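Long-range contacts in Dye type peroxidase A (PDB 6GZW), which is a haem-containing dye-decolourising peroxidase, probably using hydrogen peroxide to oxidise dyes and other electron donors: residues Arg225-Leu230 and Arg351-Gly356; Ala213-Gly218 and Ala359-Ala364; Thr24-Arg29 and Gly161-Pro166. One frame throughout, in Å; residues are numbered along the deposited sequence.

All three contacts reach one antiparallel sheet. Along the chain, contact 3 closes first; contact 1 is then nested inside the loop closed by contact 2. Both of these use strand 350-360; contact 1 pairs it with strand 219-228, contact 2 with the loop just before that strand. Their centres are 28 Å apart, on opposite sides of the chain's centre. Contact 3 lies in the N-terminal half, where strands 29-37 and 153-162 meet; its centre is 19 Å from that of contact 1 and 25 Å from that of contact 2. Strand 350-360 thus lines the haem pocket at one end and meets a loop at the other, while contact 3 lies at the subunit interface.

Contact 1: Arg225-Leu230 and Arg351-Gly356; sequences RIRMLL and RHEASG. With HEM (protoporphyrin IX containing Fe), chain C.
Glu353 OE2 takes bonds from two arginines, one on each strand. Arg227 NE reaches it across the strands at 2.9 Å, on the syn side and 30° out of the carboxylate plane. Arg351 NE, from the same strand as Glu353, uses the anti lone pair at 3.0 Å. Both donors have the oxygen near their guanidinium plane. The two arginines run side by side, their planes 63° apart, and Arg227 NH2 comes within 3.7 Å of Arg351 NE. The shared carboxylate probably offsets their like charge. Glu353 OE1 turns to a water that also accepts from Arg225 NE. With an alanine here instead of Glu353, the two neighbouring guanidinium groups would probably lose their common counter-charge and be free to turn apart.

The backbones pair antiparallel. Arg227 and Arg351 exchange two hydrogen bonds. Glu353 N then bonds Arg225 O at 2.8 Å, nearly along the C=O axis. Glu353 and Ala354 both face Arg225, which makes a classic beta bulge.

The other face of the sheet belongs to the haem pocket. Ile226 CD1 lies over one face of the His352 ring, 3.9 Å from its centroid, a CH-pi contact. The Ile226 side chain has CG1 anti to the carbonyl carbon (chi1 -51°), which sends CD1 over that ring. Its other branch, CG2, touches the haem vinyl atom CBB at 3.7 Å. A haem methyl, CMC, sits at the edge of the same ring, while His352 ND1 bonds Arg224.

Strand 316-326 flanks strand 219-228 on its other side. Phe322 packs on Ile226. Asp317 of strand 316-326 and Asp308 of the next strand, 300-310, form salt bridges with Arg225 NH2. Met159 of strand 153-162 packs against Arg225 and Ala354.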
# COMPACT_ATOMS: atom_id res chain seq x y z
N ARG A 225 8.65 -3.46 -14.14
CA ARG A 225 8.92 -2.92 -12.83
C ARG A 225 10.08 -1.95 -13.06
O ARG A 225 11.21 -2.38 -13.23
CB ARG A 225 9.32 -4.02 -11.83
CG ARG A 225 9.57 -3.50 -10.41
CD ARG A 225 10.22 -4.57 -9.55
NE ARG A 225 10.47 -4.12 -8.18
CZ ARG A 225 9.54 -4.03 -7.23
NH1 ARG A 225 8.27 -4.33 -7.50
NH2 ARG A 225 9.86 -3.63 -6.01
N ILE A 226 9.78 -0.64 -13.03
CA ILE A 226 10.78 0.36 -13.35
C ILE A 226 11.11 1.13 -12.08
O ILE A 226 10.28 1.89 -11.59
CB ILE A 226 10.30 1.32 -14.45
CG1 ILE A 226 9.77 0.54 -15.66
CG2 ILE A 226 11.43 2.24 -14.86
CD1 ILE A 226 9.22 1.43 -16.75
N ARG A 227 12.32 0.92 -11.55
CA ARG A 227 12.74 1.63 -10.39
C ARG A 227 13.06 3.05 -10.78
O ARG A 227 13.63 3.30 -11.83
CB ARG A 227 13.97 0.98 -9.75
CG ARG A 227 14.46 1.70 -8.50
CD ARG A 227 15.27 0.80 -7.60
NE ARG A 227 16.56 0.42 -8.19
CZ ARG A 227 17.68 1.11 -8.08
NH1 ARG A 227 17.72 2.28 -7.44
NH2 ARG A 227 18.80 0.63 -8.61
N MET A 228 12.62 3.99 -9.97
CA MET A 228 13.01 5.36 -10.18
C MET A 228 14.25 5.66 -9.36
O MET A 228 14.28 5.43 -8.19
CB MET A 228 11.89 6.32 -9.82
CG MET A 228 10.70 6.25 -10.77
SD MET A 228 9.25 7.03 -10.04
CE MET A 228 8.32 7.28 -11.54
N LEU A 229 15.27 6.24 -9.99
CA LEU A 229 16.51 6.60 -9.30
C LEU A 229 16.27 7.96 -8.65
O LEU A 229 16.86 8.97 -9.02
CB LEU A 229 17.70 6.64 -10.29
CG LEU A 229 17.97 5.30 -11.01
CD1 LEU A 229 19.24 5.38 -11.83
CD2 LEU A 229 18.04 4.12 -10.07
N LEU A 230 15.48 7.92 -7.59
CA LEU A 230 15.02 9.14 -6.93
C LEU A 230 16.15 9.94 -6.29
O LEU A 230 16.11 11.18 -6.24
CB LEU A 230 13.95 8.79 -5.88
CG LEU A 230 12.64 8.21 -6.41
CD1 LEU A 230 11.74 7.88 -5.24
CD2 LEU A 230 11.93 9.16 -7.38
N ARG A 351 15.44 2.45 -13.94
CA ARG A 351 16.06 1.15 -14.20
C ARG A 351 14.99 0.08 -14.30
O ARG A 351 14.22 -0.14 -13.35
CB ARG A 351 17.08 0.81 -13.11
CG ARG A 351 18.25 0.01 -13.66
CD ARG A 351 19.45 -0.00 -12.71
NE ARG A 351 19.28 -1.11 -11.79
CZ ARG A 351 20.15 -2.07 -11.54
NH1 ARG A 351 21.38 -2.11 -12.09
NH2 ARG A 351 19.80 -2.98 -10.64
N HIS A 352 14.88 -0.54 -15.48
CA HIS A 352 13.90 -1.60 -15.68
C HIS A 352 14.42 -2.87 -15.00
O HIS A 352 15.47 -3.45 -15.37
CB HIS A 352 13.69 -1.87 -17.16
CG HIS A 352 12.97 -0.80 -17.91
ND1 HIS A 352 11.76 -1.01 -18.53
CD2 HIS A 352 13.32 0.48 -18.18
CE1 HIS A 352 11.38 0.11 -19.14
NE2 HIS A 352 12.32 1.02 -18.96
N GLU A 353 13.71 -3.33 -13.98
CA GLU A 353 14.18 -4.43 -13.14
C GLU A 353 13.35 -5.70 -13.15
O GLU A 353 13.77 -6.69 -12.55
CB GLU A 353 14.40 -3.94 -11.70
CG GLU A 353 15.56 -2.93 -11.62
CD GLU A 353 15.84 -2.38 -10.24
OE1 GLU A 353 15.13 -2.68 -9.27
OE2 GLU A 353 16.83 -1.63 -10.16
N ALA A 354 12.18 -5.68 -13.80
CA ALA A 354 11.43 -6.91 -14.07
C ALA A 354 10.52 -6.67 -15.26
O ALA A 354 10.21 -5.51 -15.56
CB ALA A 354 10.64 -7.34 -12.84
N SER A 355 10.08 -7.75 -15.91
CA SER A 355 9.30 -7.63 -17.13
C SER A 355 8.34 -8.80 -17.28
O SER A 355 8.63 -9.87 -16.83
CB SER A 355 10.22 -7.64 -18.33
OG SER A 355 9.48 -7.49 -19.53
N GLY A 356 7.23 -8.58 -17.95
CA GLY A 356 6.31 -9.69 -18.29
C GLY A 356 5.54 -9.27 -19.52
O GLY A 356 5.25 -8.10 -19.70
CHA HEM C . 4.10 9.92 -21.54
CHB HEM C . 6.60 9.40 -17.43
CHC HEM C . 8.04 5.01 -18.95
CHD HEM C . 5.54 5.55 -23.02
C1A HEM C . 4.65 10.16 -20.31
C2A HEM C . 4.51 11.38 -19.58
C3A HEM C . 5.22 11.22 -18.44
C4A HEM C . 5.80 9.91 -18.45
CMA HEM C . 5.37 12.20 -17.30
CAA HEM C . 3.73 12.62 -20.00
CBA HEM C . 2.27 12.70 -19.58
CGA HEM C . 1.44 11.70 -20.31
O1A HEM C . 0.99 11.90 -21.47
O2A HEM C . 1.19 10.59 -19.76
C1B HEM C . 7.20 8.12 -17.48
C2B HEM C . 7.97 7.56 -16.43
C3B HEM C . 8.40 6.33 -16.82
C4B HEM C . 7.83 6.14 -18.19
CMB HEM C . 8.30 8.23 -15.13
CAB HEM C . 9.15 5.30 -16.07
CBB HEM C . 9.15 5.19 -14.75
C1C HEM C . 7.53 4.78 -20.21
C2C HEM C . 7.76 3.60 -20.97
C3C HEM C . 7.05 3.77 -22.15
C4C HEM C . 6.37 5.04 -22.07
CMC HEM C . 8.62 2.43 -20.61
CAC HEM C . 6.98 2.89 -23.34
CBC HEM C . 7.86 1.97 -23.74
C1D HEM C . 4.90 6.79 -22.87
C2D HEM C . 3.96 7.26 -23.90
C3D HEM C . 3.55 8.48 -23.49
C4D HEM C . 4.27 8.73 -22.21
CMD HEM C . 3.50 6.51 -25.14
CAD HEM C . 2.58 9.38 -24.23
CBD HEM C . 3.26 10.21 -25.33
CGD HEM C . 2.25 11.02 -26.08
O1D HEM C . 2.03 12.22 -25.75
O2D HEM C . 1.62 10.49 -27.02
NA HEM C . 5.52 9.30 -19.66
NB HEM C . 7.17 7.26 -18.50
NC HEM C . 6.75 5.65 -20.90
ND HEM C . 5.13 7.72 -21.93
FE HEM C . 6.14 7.52 -20.29
O HOH W 1 12.74 -2.19 -7.99
O HOH W 2 4.60 6.63 -19.41

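Contact 2: Ala213-Gly218 and Ala359-Ala364; sequences AWMANG and AVPGGA
Trp214 and Met215 together receive Ala359 and Pro361. The Trp214 CH2 atom meets Ala359 CB at 3.7 Å. CZ3 of the same ring lies 3.9 Å from Pro361 CB. Both carbons approach the indole obliquely, and the side chains of Trp214 and Pro361 cross at a slant. The Trp214 CG sits between its own backbone N and carbonyl carbon (chi1 74°), the crowded position. That turn brings the six-membered ring alongside strand 350-360. The indole NE1 is hydrogen-bonded to the carbonyl of Gln101.

Met215 has a folded chain, bent at both chi2 (-63°) and chi3 (-67°). Its CG lies over one face of the Trp214 ring, displaced toward the rim. The fold carries SD to Ala359 CB at 3.7 Å and equally close to Pro361 CA. CE then comes to rest by the carbonyl oxygen of Val360. Ala359 CB thus rests against both the indole and the sulfur, which lie next to each other on one side of it. Tyr220 of strand 219-228 also packs on Ala359 and Met215.

A type II beta turn from Met215 to Gly218 follows. Gly218 CA lies 3.0 Å from Val360 O. A CB on Gly218 would clash with that oxygen, and one on Gly362 would clash with Ala216 O. The two glycines let the backbones pass this closely.

Direct contacts between the segments are mainly apolar or van der Waals, and water supplies the polar links. One water donates to Trp214 O and Ala216 O and accepts from Gly362 N at 2.9 Å. A second donates to Asn217 O and to Pro361 O. The chemistry thus implies a seam with apolar side chains on one part and water-mediated backbone links on the other, joining the loop to the end of the strand.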
# COMPACT_ATOMS: atom_id res chain seq x y z
N ALA A 213 -7.73 -17.29 -32.88
CA ALA A 213 -9.10 -16.88 -32.59
C ALA A 213 -9.40 -16.79 -31.09
O ALA A 213 -10.21 -15.97 -30.70
CB ALA A 213 -10.09 -17.82 -33.28
N TRP A 214 -8.72 -17.59 -30.26
CA TRP A 214 -8.97 -17.54 -28.81
C TRP A 214 -8.65 -16.17 -28.20
O TRP A 214 -9.13 -15.85 -27.11
CB TRP A 214 -8.22 -18.66 -28.06
CG TRP A 214 -6.75 -18.48 -27.92
CD1 TRP A 214 -5.78 -18.96 -28.73
CD2 TRP A 214 -6.08 -17.77 -26.86
NE1 TRP A 214 -4.54 -18.60 -28.27
CE2 TRP A 214 -4.69 -17.87 -27.12
CE3 TRP A 214 -6.51 -17.08 -25.73
CZ2 TRP A 214 -3.74 -17.28 -26.30
CZ3 TRP A 214 -5.55 -16.50 -24.90
CH2 TRP A 214 -4.20 -16.61 -25.18
N MET A 215 -7.83 -15.36 -28.88
CA MET A 215 -7.52 -14.00 -28.43
C MET A 215 -8.47 -12.88 -28.87
O MET A 215 -8.22 -11.70 -28.59
CB MET A 215 -6.07 -13.65 -28.77
CG MET A 215 -5.06 -14.06 -27.71
SD MET A 215 -5.28 -13.25 -26.12
CE MET A 215 -4.88 -11.55 -26.57
N ALA A 216 -9.55 -13.23 -29.57
CA ALA A 216 -10.54 -12.24 -30.04
C ALA A 216 -11.02 -11.28 -28.95
O ALA A 216 -11.37 -11.71 -27.85
CB ALA A 216 -11.72 -12.94 -30.71
N ASN A 217 -10.96 -9.97 -29.23
CA ASN A 217 -11.28 -8.91 -28.27
C ASN A 217 -10.32 -8.83 -27.06
O ASN A 217 -10.61 -8.13 -26.10
CB ASN A 217 -12.72 -9.03 -27.81
CG ASN A 217 -13.68 -9.13 -28.98
OD1 ASN A 217 -13.58 -8.34 -29.92
ND2 ASN A 217 -14.58 -10.11 -28.96
N GLY A 218 -9.21 -9.54 -27.12
CA GLY A 218 -8.17 -9.48 -26.09
C GLY A 218 -7.17 -8.37 -26.31
O GLY A 218 -7.28 -7.57 -27.26
N ALA A 359 -0.74 -12.54 -22.78
CA ALA A 359 -1.91 -12.52 -23.65
C ALA A 359 -3.16 -12.52 -22.80
O ALA A 359 -3.47 -13.52 -22.13
CB ALA A 359 -1.91 -13.74 -24.56
N VAL A 360 -3.92 -11.44 -22.85
CA VAL A 360 -5.08 -11.24 -22.00
C VAL A 360 -6.30 -11.35 -22.92
O VAL A 360 -6.60 -10.42 -23.68
CB VAL A 360 -4.97 -9.87 -21.31
CG1 VAL A 360 -6.25 -9.47 -20.59
CG2 VAL A 360 -3.80 -9.86 -20.32
N PRO A 361 -6.98 -12.51 -22.90
CA PRO A 361 -8.10 -12.70 -23.84
C PRO A 361 -9.30 -11.82 -23.57
O PRO A 361 -9.32 -11.00 -22.64
CB PRO A 361 -8.44 -14.17 -23.66
CG PRO A 361 -8.13 -14.41 -22.21
CD PRO A 361 -6.83 -13.69 -22.03
N GLY A 362 -10.32 -11.93 -24.42
CA GLY A 362 -11.57 -11.21 -24.21
C GLY A 362 -12.26 -11.50 -22.89
O GLY A 362 -11.91 -12.46 -22.20
N GLY A 363 -13.24 -10.69 -22.55
CA GLY A 363 -13.95 -10.88 -21.29
C GLY A 363 -14.81 -12.13 -21.34
O GLY A 363 -15.16 -12.63 -22.42
N ALA A 364 -15.14 -12.63 -20.17
CA ALA A 364 -16.08 -13.75 -20.04
C ALA A 364 -17.51 -13.31 -20.33
O ALA A 364 -18.00 -12.37 -19.71
CB ALA A 364 -16.00 -14.30 -18.64
O HOH W 3 -10.78 -13.92 -26.45
O HOH W 4 -10.11 -8.32 -23.12

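Contact 3: Thr24-Arg29 and Gly161-Pro166; sequences TPMQAR and GFNRSP
The Asn163 amide meets Gln27 O with its ND2 edge. The bond is 3.0 Å long and nearly straight at 162°, and the oxygen lies in the amide plane. The Arg29 guanidinium likewise presents its edge to Gly161 O. NH1 bonds this carbonyl at 3.2 Å, but it approaches from above the carbonyl plane rather than on a lone pair. Arg29 CG is anti to the backbone N and the chain bends at chi2 (50°). This bend also brings CD beside Gly161 O, at 3.3 Å.

Asn163 CG lies beside its backbone N (chi1 -75°), and the side chain runs back toward residues 26 and 27. In one of its two conformers, Met26 slants across Asn163. The same ND2 also bonds the carbonyl of Pro303, in strand 300-310. Its two bonds hold the amide between the N-terminal loop and that strand.

The backbone adds one more link. Asn163 N bonds Ala28 O at 2.9 Å, again from above the carbonyl plane. Phe162 CA makes a CA-H...O contact with this oxygen at 3.1 Å. Ala28 CB packs against the backbone that follows, 3.7 Å from Arg164 O.

The second subunit is close by. Its Phe162 packs on Arg29, and its Asp76 forms a salt bridge with Arg164. Asp134 of the second subunit accepts a hydrogen bond from Ser165 N. The segments therefore form part of the interface between the two subunits.

Arg29 and Phe162 form an antiparallel, non-hydrogen-bonded pair. Here strand 29-37 begins and strand 153-162 ends. The N-terminal strands 29-37, 83-89, 126-132 and 153-162 take the order 4-1-3-2, the last beside the first, as in the ferredoxin-like domains of Dyp-type peroxidases, members of the dimeric alpha-beta barrel group.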
# COMPACT_ATOMS: atom_id res chain seq x y z
N THR A 24 -10.75 0.45 -17.54
CA THR A 24 -11.19 0.85 -16.23
C THR A 24 -10.35 2.01 -15.69
O THR A 24 -9.13 2.00 -15.90
CB THR A 24 -11.00 -0.32 -15.26
OG1 THR A 24 -11.55 -1.49 -15.84
CG2 THR A 24 -11.66 -0.05 -13.92
N PRO A 25 -10.98 2.96 -14.98
CA PRO A 25 -10.20 4.00 -14.36
C PRO A 25 -9.16 3.45 -13.41
O PRO A 25 -9.30 2.33 -12.88
CB PRO A 25 -11.23 4.79 -13.57
CG PRO A 25 -12.49 4.59 -14.32
CD PRO A 25 -12.41 3.16 -14.72
N MET A 26 -8.15 4.27 -13.17
CA MET A 26 -7.12 3.99 -12.19
C MET A 26 -7.68 3.69 -10.81
O MET A 26 -8.67 4.30 -10.39
CB MET A 26 -6.21 5.21 -12.10
CG MET A 26 -5.46 5.46 -13.40
SD MET A 26 -3.84 4.66 -13.49
CE MET A 26 -4.19 2.97 -13.54
N GLN A 27 -7.05 2.74 -10.13
CA GLN A 27 -7.45 2.35 -8.77
C GLN A 27 -6.34 2.66 -7.77
O GLN A 27 -5.15 2.63 -8.14
CB GLN A 27 -7.73 0.85 -8.76
CG GLN A 27 -8.94 0.42 -9.61
CD GLN A 27 -8.72 -0.91 -10.24
OE1 GLN A 27 -7.61 -1.22 -10.69
NE2 GLN A 27 -9.79 -1.72 -10.32
N ALA A 28 -6.72 2.89 -6.52
CA ALA A 28 -5.78 3.30 -5.48
C ALA A 28 -4.83 2.18 -5.04
O ALA A 28 -3.74 2.47 -4.56
CB ALA A 28 -6.51 3.82 -4.27
N ARG A 29 -5.24 0.92 -5.20
CA ARG A 29 -4.47 -0.21 -4.71
C ARG A 29 -4.37 -1.27 -5.79
O ARG A 29 -5.37 -1.57 -6.42
CB ARG A 29 -5.16 -0.79 -3.48
CG ARG A 29 -4.46 -1.95 -2.84
CD ARG A 29 -3.01 -1.66 -2.60
NE ARG A 29 -2.50 -2.45 -1.50
CZ ARG A 29 -1.24 -2.49 -1.13
NH1 ARG A 29 -0.31 -1.79 -1.77
NH2 ARG A 29 -0.91 -3.25 -0.10
N GLY A 161 1.22 -2.32 -5.52
CA GLY A 161 1.24 -0.96 -6.02
C GLY A 161 0.15 -0.09 -5.42
O GLY A 161 -0.74 -0.57 -4.71
N PHE A 162 0.25 1.20 -5.69
CA PHE A 162 -0.68 2.17 -5.22
C PHE A 162 -0.78 3.36 -6.19
O PHE A 162 0.14 3.63 -7.00
CB PHE A 162 -0.35 2.66 -3.82
CG PHE A 162 1.05 3.20 -3.68
CD1 PHE A 162 1.32 4.51 -4.01
CD2 PHE A 162 2.11 2.38 -3.26
CE1 PHE A 162 2.60 5.02 -3.89
CE2 PHE A 162 3.40 2.89 -3.14
CZ PHE A 162 3.64 4.21 -3.48
N ASN A 163 -1.89 4.08 -6.04
CA ASN A 163 -2.12 5.33 -6.75
C ASN A 163 -2.87 6.28 -5.81
O ASN A 163 -3.23 5.93 -4.66
CB ASN A 163 -2.95 5.10 -8.03
CG ASN A 163 -2.18 4.47 -9.16
OD1 ASN A 163 -1.14 4.98 -9.58
ND2 ASN A 163 -2.69 3.34 -9.69
N ARG A 164 -3.12 7.48 -6.31
CA ARG A 164 -4.01 8.41 -5.66
C ARG A 164 -5.38 7.78 -5.31
O ARG A 164 -5.93 7.00 -6.09
CB ARG A 164 -4.21 9.62 -6.59
CG ARG A 164 -5.21 10.63 -6.09
CD ARG A 164 -5.30 11.80 -7.06
NE ARG A 164 -4.06 12.55 -7.14
CZ ARG A 164 -3.72 13.36 -8.14
NH1 ARG A 164 -4.58 13.56 -9.13
NH2 ARG A 164 -2.54 13.97 -8.13
N SER A 165 -5.88 8.07 -4.10
CA SER A 165 -7.26 7.72 -3.66
C SER A 165 -8.31 8.62 -4.34
O SER A 165 -8.06 9.81 -4.61
CB SER A 165 -7.42 7.83 -2.13
OG SER A 165 -8.71 7.49 -1.61
N PRO A 166 -9.50 8.08 -4.59
CA PRO A 166 -10.65 8.95 -4.88
C PRO A 166 -10.84 9.97 -3.77
O PRO A 166 -10.63 9.64 -2.60
CB PRO A 166 -11.82 7.95 -4.90
CG PRO A 166 -11.20 6.67 -5.32
CD PRO A 166 -9.93 6.67 -4.50